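Tryptophane-5-halogenase (Microbispora sp. ATCC PTA-5024, PDB 5UAO) installs chlorine on carbon 5 of tryptophan during biosynthesis of the lanthipeptide NAI-107, probably through chemistry driven by its FAD cofactor. Local coordinates at residues 100-105 with 272-277; 115-120 with 148-153. All blocks are in the same frame, centred on the assembly; numbering follows the deposited sequence.

Contact 1 (100-105 with 272-277); sequences TWKLGI and PYTTAT
Within the mixed sheet of the halogenase fold, strand 104-108 runs parallel to strand 274-279, and I105 and T274 form the bridge at the start of their pairing. T274 N gives its hydrogen to G104 O (3.1 Å), close to straight and in the carbonyl plane, while R106 bonds the other backbone side of T274. One step earlier L103 N reaches P272 O at 2.9 Å, but from above the carbonyl plane. G104 links the two bonds at phi 164°, a value that suits a residue without CB. Apolar pairs flank this frame: L103 CD1 on P272 CB, and I105 CG2 on A276 CB at 4.1 Å. K102, CG anti to its N (chi1 180°) and extended beyond, crosses T274 with CE 3.6 Å from OG1. Its NZ bonds T74 O and a water (2.8 Å) that T274 OG1 holds weakly; H175 is that hydroxyl's stronger partner. A methionine here would probably leave T74 O and the water without this donor. The T274 side chain is about 7 Å from FAD, and K102 probably corresponds to the active-site lysine of flavin-dependent tryptophan halogenases, its amine held at the end of an extended chain by T74 O and the water.

Contact 2 (115-120 with 148-153); sequences GFVAPF and LMTEDR
M149 sets its CG anti to the carbonyl carbon (chi1 -67°), keeps chi2 extended, and then bends at chi3 (-89°), which brings CE against V117 CB, the A118 backbone and P119. M149 CE lies 3.3 Å from P119 CB, tighter than an ordinary van der Waals contact, and 3.8 Å from A118 C. The V117 and M149 side chains run past each other in opposite directions, with V117 CB 3.9 Å from M149 CE. An unbranched, flexible methionine suits this place, because its chain lets the terminal methyl reach along the strand. The contact lays helix 144-151 on the outermost strand, 116-119, of the seven-stranded mixed sheet. Alternation along that strand turns V117 and P119 to the helix and A118 away from it, and beta-branched V117 is at home in the extended chain. A second touch, V117 CG1 with T150 CG2 at 4.2 Å, lies at the more exposed margin, where T150 OG1 bonds weakly back to M147 O, within its own helix. Just beyond, the helix ends in a Schellman motif: D152 takes positive phi (50°), R153 N bonds L148 O at 3.0 Å, and D152 N bonds M149 O, also at 3.0 Å. R504 takes up the D152 carbonyl as the chain leaves the helix.

From the N terminus, the chain first lays down 100-105, turns, and returns through 115-120 as the antiparallel neighbour of strand 104-108. After a further 27 residues, 12 of them helical, 148-153 comes back onto that returning strand and closes contact 2. Contact 1 closes only when 272-277 arrives, after 166 intervening residues, so contact 2 is nested inside its loop. Their centres lie 8 Å apart, and the bonds between them include I105 O with A118 N at 2.8 Å, and Y273 OH with D152 OD1 at 2.6 Å. Together they tie the edge strand, the next two strands inward, 104-108 and 274-279, and the end of helix 144-151 into one block.

Contact 1 (100-105 with 272-277)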
loop_
_atom_site.group_PDB
_atom_site.type_symbol
_atom_site.label_atom_id
_atom_site.label_comp_id
_atom_site.label_asym_id
_atom_site.label_seq_id
_atom_site.Cartn_x
_atom_site.Cartn_y
_atom_site.Cartn_z
ATOM N N THR A 100 28.010 -17.086 -3.009
ATOM C CA THR A 100 27.751 -17.517 -1.657
ATOM C C THR A 100 26.383 -17.053 -1.159
ATOM O O THR A 100 25.630 -16.335 -1.868
ATOM C CB THR A 100 28.810 -17.010 -0.688
ATOM O OG1 THR A 100 28.833 -15.619 -0.790
ATOM C CG2 THR A 100 30.148 -17.544 -1.070
ATOM N N TRP A 101 26.048 -17.478 0.047
ATOM C CA TRP A 101 24.734 -17.349 0.540
ATOM C C TRP A 101 24.683 -16.324 1.644
ATOM O O TRP A 101 25.566 -16.274 2.518
ATOM C CB TRP A 101 24.142 -18.671 1.054
ATOM C CG TRP A 101 23.900 -19.695 -0.003
ATOM C CD1 TRP A 101 23.772 -19.522 -1.352
ATOM C CD2 TRP A 101 23.835 -21.097 0.233
ATOM N NE1 TRP A 101 23.602 -20.789 -1.985
ATOM C CE2 TRP A 101 23.652 -21.747 -1.020
ATOM C CE3 TRP A 101 23.917 -21.866 1.390
ATOM C CZ2 TRP A 101 23.496 -23.147 -1.125
ATOM C CZ3 TRP A 101 23.756 -23.240 1.278
ATOM C CH2 TRP A 101 23.555 -23.860 0.021
ATOM N N LYS A 102 23.595 -15.576 1.613
ATOM C CA LYS A 102 23.327 -14.501 2.625
ATOM C C LYS A 102 21.974 -14.781 3.305
ATOM O O LYS A 102 20.933 -14.753 2.665
ATOM C CB LYS A 102 23.347 -13.175 1.933
ATOM C CG LYS A 102 23.082 -12.004 2.853
ATOM C CD LYS A 102 22.717 -10.756 2.060
ATOM C CE LYS A 102 22.399 -9.606 2.978
ATOM N NZ LYS A 102 21.875 -8.474 2.177
ATOM N N LEU A 103 22.022 -15.184 4.566
ATOM C CA LEU A 103 20.878 -15.511 5.381
ATOM C C LEU A 103 20.371 -14.243 6.066
ATOM O O LEU A 103 19.232 -14.186 6.613
ATOM C CB LEU A 103 21.277 -16.522 6.480
ATOM C CG LEU A 103 21.730 -17.903 6.004
ATOM C CD1 LEU A 103 21.942 -18.852 7.144
ATOM C CD2 LEU A 103 20.688 -18.447 5.075
ATOM N N GLY A 104 21.216 -13.236 6.019
ATOM C CA GLY A 104 20.904 -11.933 6.593
ATOM C C GLY A 104 22.139 -11.069 6.757
ATOM O O GLY A 104 23.156 -11.262 6.084
ATOM N N ILE A 105 21.992 -10.046 7.610
ATOM C CA ILE A 105 23.068 -9.157 7.947
ATOM C C ILE A 105 23.371 -9.287 9.456
ATOM O O ILE A 105 22.461 -9.243 10.313
ATOM C CB ILE A 105 22.716 -7.689 7.654
ATOM C CG1 ILE A 105 22.416 -7.476 6.177
ATOM C CG2 ILE A 105 23.817 -6.799 8.169
ATOM C CD1 ILE A 105 21.857 -6.130 5.774
ATOM N N PRO A 272 27.732 -17.074 6.499
ATOM C CA PRO A 272 26.468 -17.066 5.735
ATOM C C PRO A 272 25.632 -15.809 5.908
ATOM O O PRO A 272 24.410 -15.865 6.135
ATOM C CB PRO A 272 25.728 -18.312 6.283
ATOM C CG PRO A 272 26.180 -18.405 7.697
ATOM C CD PRO A 272 27.643 -18.025 7.638
ATOM N N TYR A 273 26.288 -14.674 5.735
ATOM C CA TYR A 273 25.706 -13.409 5.934
ATOM C C TYR A 273 26.696 -12.290 5.524
ATOM O O TYR A 273 27.910 -12.480 5.420
ATOM C CB TYR A 273 25.233 -13.262 7.415
ATOM C CG TYR A 273 26.302 -13.599 8.420
ATOM C CD1 TYR A 273 27.355 -12.685 8.703
ATOM C CD2 TYR A 273 26.243 -14.792 9.113
ATOM C CE1 TYR A 273 28.357 -13.030 9.608
ATOM C CE2 TYR A 273 27.209 -15.145 10.025
ATOM C CZ TYR A 273 28.250 -14.294 10.268
ATOM O OH TYR A 273 29.177 -14.651 11.172
ATOM N N THR A 274 26.154 -11.099 5.345
ATOM C CA THR A 274 26.941 -9.897 5.193
ATOM C C THR A 274 27.158 -9.352 6.616
ATOM O O THR A 274 26.249 -9.434 7.475
ATOM C CB THR A 274 26.150 -8.893 4.342
ATOM O OG1 THR A 274 25.999 -9.391 3.006
ATOM C CG2 THR A 274 26.806 -7.594 4.305
ATOM N N THR A 275 28.319 -8.777 6.888
ATOM C CA THR A 275 28.555 -8.156 8.197
ATOM C C THR A 275 28.605 -6.629 7.980
ATOM O O THR A 275 29.175 -6.144 6.968
ATOM C CB THR A 275 29.863 -8.667 8.818
ATOM O OG1 THR A 275 29.802 -10.098 8.960
ATOM C CG2 THR A 275 30.144 -8.027 10.197
ATOM N N ALA A 276 27.997 -5.903 8.903
ATOM C CA ALA A 276 28.053 -4.442 8.939
ATOM C C ALA A 276 28.629 -4.060 10.280
ATOM O O ALA A 276 28.005 -4.322 11.330
ATOM C CB ALA A 276 26.662 -3.869 8.807
ATOM N N THR A 277 29.827 -3.461 10.233
ATOM C CA THR A 277 30.613 -3.178 11.436
ATOM C C THR A 277 30.742 -1.672 11.625
ATOM O O THR A 277 31.241 -0.980 10.722
ATOM C CB THR A 277 32.026 -3.818 11.253
ATOM O OG1 THR A 277 31.913 -5.253 11.129
ATOM C CG2 THR A 277 32.931 -3.561 12.360
HETATM O O HOH W 1 24.158 -6.814 2.341
#

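Contact 2 (115-120 with 148-153)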
loop_
_atom_site.group_PDB
_atom_site.type_symbol
_atom_site.label_atom_id
_atom_site.label_comp_id
_atom_site.label_asym_id
_atom_site.label_seq_id
_atom_site.Cartn_x
_atom_site.Cartn_y
_atom_site.Cartn_z
ATOM N N GLY A 115 26.391 -7.155 19.397
ATOM C CA GLY A 115 25.617 -6.759 18.225
ATOM C C GLY A 115 24.310 -7.550 18.123
ATOM O O GLY A 115 23.751 -8.030 19.144
ATOM N N PHE A 116 23.802 -7.684 16.899
ATOM C CA PHE A 116 22.536 -8.417 16.654
ATOM C C PHE A 116 22.528 -8.814 15.211
ATOM O O PHE A 116 23.303 -8.294 14.413
ATOM C CB PHE A 116 21.240 -7.620 16.949
ATOM C CG PHE A 116 21.172 -6.294 16.231
ATOM C CD1 PHE A 116 21.849 -5.193 16.756
ATOM C CD2 PHE A 116 20.499 -6.146 15.028
ATOM C CE1 PHE A 116 21.843 -3.967 16.121
ATOM C CE2 PHE A 116 20.476 -4.904 14.381
ATOM C CZ PHE A 116 21.122 -3.807 14.934
ATOM N N VAL A 117 21.626 -9.716 14.884
ATOM C CA VAL A 117 21.520 -10.249 13.531
ATOM C C VAL A 117 20.132 -9.986 13.003
ATOM O O VAL A 117 19.156 -9.964 13.756
ATOM C CB VAL A 117 21.865 -11.777 13.435
ATOM C CG1 VAL A 117 23.315 -12.016 13.834
ATOM C CG2 VAL A 117 20.934 -12.626 14.248
ATOM N N ALA A 118 20.075 -9.772 11.702
ATOM C CA ALA A 118 18.888 -9.444 10.987
ATOM C C ALA A 118 18.711 -10.435 9.845
ATOM O O ALA A 118 19.325 -10.276 8.789
ATOM C CB ALA A 118 19.035 -8.036 10.422
ATOM N N PRO A 119 17.790 -11.363 9.999
ATOM C CA PRO A 119 17.599 -12.415 9.039
ATOM C C PRO A 119 16.505 -12.117 8.000
ATOM O O PRO A 119 15.688 -11.239 8.187
ATOM C CB PRO A 119 17.214 -13.594 9.941
ATOM C CG PRO A 119 16.314 -12.948 10.922
ATOM C CD PRO A 119 16.922 -11.576 11.187
ATOM N N PHE A 120 16.451 -12.900 6.925
ATOM C CA PHE A 120 15.430 -12.726 5.887
ATOM C C PHE A 120 14.116 -13.522 6.146
ATOM O O PHE A 120 13.153 -13.346 5.398
ATOM C CB PHE A 120 15.965 -13.240 4.549
ATOM C CG PHE A 120 16.950 -12.328 3.864
ATOM C CD1 PHE A 120 16.583 -11.013 3.493
ATOM C CD2 PHE A 120 18.206 -12.802 3.501
ATOM C CE1 PHE A 120 17.513 -10.173 2.855
ATOM C CE2 PHE A 120 19.110 -12.002 2.799
ATOM C CZ PHE A 120 18.781 -10.683 2.486
ATOM N N LEU A 148 20.821 -19.822 12.831
ATOM C CA LEU A 148 21.823 -20.278 11.857
ATOM C C LEU A 148 22.974 -19.277 11.714
ATOM O O LEU A 148 24.170 -19.621 11.801
ATOM C CB LEU A 148 21.124 -20.567 10.534
ATOM C CG LEU A 148 20.254 -21.838 10.559
ATOM C CD1 LEU A 148 19.112 -21.752 9.567
ATOM C CD2 LEU A 148 21.184 -23.004 10.184
ATOM N N MET A 149 22.621 -17.994 11.658
ATOM C CA MET A 149 23.680 -16.973 11.592
ATOM C C MET A 149 24.637 -16.954 12.801
ATOM O O MET A 149 25.866 -16.893 12.628
ATOM C CB MET A 149 23.074 -15.602 11.331
ATOM C CG MET A 149 22.423 -15.440 9.963
ATOM S SD MET A 149 21.922 -13.682 9.710
ATOM C CE MET A 149 20.440 -13.782 10.362
ATOM N N THR A 150 24.091 -16.978 14.003
ATOM C CA THR A 150 24.969 -17.045 15.185
ATOM C C THR A 150 25.763 -18.373 15.314
ATOM O O THR A 150 26.825 -18.398 15.922
ATOM C CB THR A 150 24.263 -16.720 16.515
ATOM O OG1 THR A 150 23.171 -17.626 16.731
ATOM C CG2 THR A 150 23.742 -15.273 16.486
ATOM N N GLU A 151 25.277 -19.442 14.723
ATOM C CA GLU A 151 26.053 -20.686 14.631
ATOM C C GLU A 151 27.026 -20.705 13.460
ATOM O O GLU A 151 27.827 -21.628 13.383
ATOM C CB GLU A 151 25.131 -21.882 14.468
ATOM C CG GLU A 151 24.101 -22.038 15.556
ATOM C CD GLU A 151 24.592 -22.834 16.756
ATOM O OE1 GLU A 151 25.675 -23.467 16.695
ATOM O OE2 GLU A 151 23.841 -22.831 17.754
ATOM N N ASP A 152 26.986 -19.718 12.551
ATOM C CA ASP A 152 27.701 -19.782 11.280
ATOM C C ASP A 152 27.425 -21.115 10.545
ATOM O O ASP A 152 28.341 -21.765 10.036
ATOM C CB ASP A 152 29.232 -19.552 11.436
ATOM C CG ASP A 152 29.584 -18.085 11.766
ATOM O OD1 ASP A 152 29.027 -17.201 11.171
ATOM O OD2 ASP A 152 30.389 -17.800 12.674
ATOM N N ARG A 153 26.153 -21.497 10.446
ATOM C CA ARG A 153 25.786 -22.724 9.746
ATOM C C ARG A 153 24.656 -22.388 8.794
ATOM O O ARG A 153 24.099 -21.266 8.847
ATOM C CB ARG A 153 25.375 -23.796 10.795
ATOM C CG ARG A 153 26.569 -24.473 11.450
ATOM C CD ARG A 153 26.116 -25.330 12.609
ATOM N NE ARG A 153 27.248 -25.792 13.397
ATOM C CZ ARG A 153 28.106 -26.720 13.009
ATOM N NH1 ARG A 153 27.972 -27.313 11.838
ATOM N NH2 ARG A 153 29.133 -27.042 13.796
#